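PDB 3AHP: CutA1 from Shewanella, which probably takes part in tolerance of divalent metal ions and is a notably stable trimeric protein from a cold-adapted bacterium. Local coordinates for residues L31-Q36 against Q100-N105. Residues are numbered along the deposited sequence; the frame is centred on the assembly and turned at random.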
# COMPACT_ATOMS: atom_id res chain seq x y z
N LEU B 31 -5.76 5.13 19.21
CA LEU B 31 -5.62 3.76 18.76
C LEU B 31 -4.64 3.65 17.59
O LEU B 31 -3.88 2.69 17.47
CB LEU B 31 -6.98 3.16 18.44
CG LEU B 31 -7.74 2.93 19.75
CD1 LEU B 31 -9.23 2.75 19.54
CD2 LEU B 31 -7.15 1.75 20.54
N ALA B 32 -4.60 4.69 16.79
CA ALA B 32 -3.68 4.77 15.69
C ALA B 32 -2.91 6.05 15.89
O ALA B 32 -3.52 7.10 16.14
CB ALA B 32 -4.43 4.79 14.36
N ALA B 33 -1.59 5.97 15.75
CA ALA B 33 -0.74 7.15 15.84
C ALA B 33 -1.03 8.06 14.68
O ALA B 33 -1.11 9.28 14.84
CB ALA B 33 0.74 6.77 15.86
N CYS B 34 -1.25 7.44 13.51
CA CYS B 34 -1.44 8.17 12.27
C CYS B 34 -2.32 7.44 11.27
O CYS B 34 -2.22 6.21 11.09
CB CYS B 34 -0.11 8.49 11.61
SG CYS B 34 -0.33 9.22 9.97
N VAL B 35 -3.12 8.24 10.56
CA VAL B 35 -4.03 7.73 9.56
C VAL B 35 -3.98 8.57 8.29
O VAL B 35 -4.06 9.80 8.32
CB VAL B 35 -5.50 7.66 10.08
CG1 VAL B 35 -6.44 7.29 8.95
CG2 VAL B 35 -5.62 6.66 11.21
N GLN B 36 -3.92 7.89 7.15
CA GLN B 36 -3.75 8.54 5.86
C GLN B 36 -4.99 8.31 5.03
O GLN B 36 -5.45 7.19 4.87
CB GLN B 36 -2.52 7.95 5.17
CG GLN B 36 -2.10 8.60 3.85
CD GLN B 36 -0.96 7.84 3.16
OE1 GLN B 36 0.16 7.78 3.66
NE2 GLN B 36 -1.28 7.19 2.04
N GLN B 100 8.97 3.75 17.33
CA GLN B 100 8.85 4.27 18.66
C GLN B 100 7.67 5.17 18.86
O GLN B 100 6.90 4.96 19.74
CB GLN B 100 10.13 5.00 19.00
CG GLN B 100 10.50 5.04 20.45
CD GLN B 100 10.43 3.73 21.13
OE1 GLN B 100 9.53 3.48 21.90
NE2 GLN B 100 11.39 2.88 20.88
N TRP B 101 7.55 6.20 18.05
CA TRP B 101 6.48 7.17 18.20
C TRP B 101 5.11 6.52 18.17
O TRP B 101 4.24 6.86 18.97
CB TRP B 101 6.56 8.22 17.09
CG TRP B 101 5.39 9.16 17.05
CD1 TRP B 101 5.07 10.10 17.99
CD2 TRP B 101 4.46 9.33 15.98
NE1 TRP B 101 3.98 10.83 17.57
CE2 TRP B 101 3.59 10.38 16.34
CE3 TRP B 101 4.29 8.71 14.74
CZ2 TRP B 101 2.56 10.82 15.51
CZ3 TRP B 101 3.24 9.12 13.93
CH2 TRP B 101 2.39 10.17 14.32
N ILE B 102 4.94 5.61 17.21
CA ILE B 102 3.79 4.71 17.16
C ILE B 102 3.63 3.95 18.45
O ILE B 102 2.54 3.86 18.98
CB ILE B 102 3.91 3.69 16.01
CG1 ILE B 102 3.97 4.42 14.67
CG2 ILE B 102 2.75 2.71 16.06
CD1 ILE B 102 4.18 3.50 13.45
N LYS B 103 4.72 3.36 18.92
CA LYS B 103 4.74 2.62 20.19
C LYS B 103 4.35 3.49 21.40
O LYS B 103 3.61 3.05 22.28
CB LYS B 103 6.11 1.94 20.37
CG LYS B 103 6.37 1.32 21.72
CD LYS B 103 6.10 -0.16 21.74
CE LYS B 103 6.75 -0.82 22.96
NZ LYS B 103 8.00 -1.53 22.58
N ASP B 104 4.78 4.74 21.39
CA ASP B 104 4.60 5.63 22.54
C ASP B 104 3.25 6.33 22.56
O ASP B 104 2.89 6.93 23.56
CB ASP B 104 5.68 6.70 22.56
CG ASP B 104 7.00 6.16 23.01
OD1 ASP B 104 7.01 5.14 23.75
OD2 ASP B 104 8.02 6.74 22.59
N ASN B 105 2.56 6.34 21.43
CA ASN B 105 1.31 7.08 21.32
C ASN B 105 0.10 6.23 21.70
O ASN B 105 -1.00 6.75 21.87
CB ASN B 105 1.15 7.63 19.91
CG ASN B 105 0.27 8.85 19.87
OD1 ASN B 105 -0.96 8.74 19.92
ND2 ASN B 105 0.88 10.02 19.79
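Ala33 packs against Trp101, Ile102 and Asn105 in a small, largely apolar contact, buried at Ala33, Cys34 and Ile102. It joins the turn leading into strand 34-38 to the C-terminal helix 96-105. No hydrogen bond crosses it. The methyl of Ala33 points at the helix and sits among the side chains of Trp101, Ile102 and, one turn on, Asn105. Its CB lies 3.9 Å from Ile102 CA, so the methyl reaches the helix backbone itself. Ile102 CG1 and Asn105 CB each stand 4.2 Å from the same Ala33 CB. The indole of Trp101 lies over this methyl in a CH-pi contact. Ala33 CB is 4.1 Å from the centroid of the six-membered ring and 15° off its normal. Trp101 CG is anti to the backbone N (chi1 172°), which carries the six-membered ring over Ala33. There Trp101 CH2 comes to 3.6 Å from Ala33 O. Cys34 CB meets the ring obliquely, 4.1 Å from Trp101 CH2. A serine in place of Trp101 would probably leave the Ala33 methyl and Cys34 CB without their aromatic cover. The indole also meets the ring of Tyr98, one turn earlier in the helix. Strand 34-38 pairs antiparallel with strand 50-64 of its own chain. Residues 34-36 also pair antiparallel with a strand of a second subunit, whose Gln46 packs on Trp101 and Asn105, so helix 96-105 lies beside a subunit interface of the trimer.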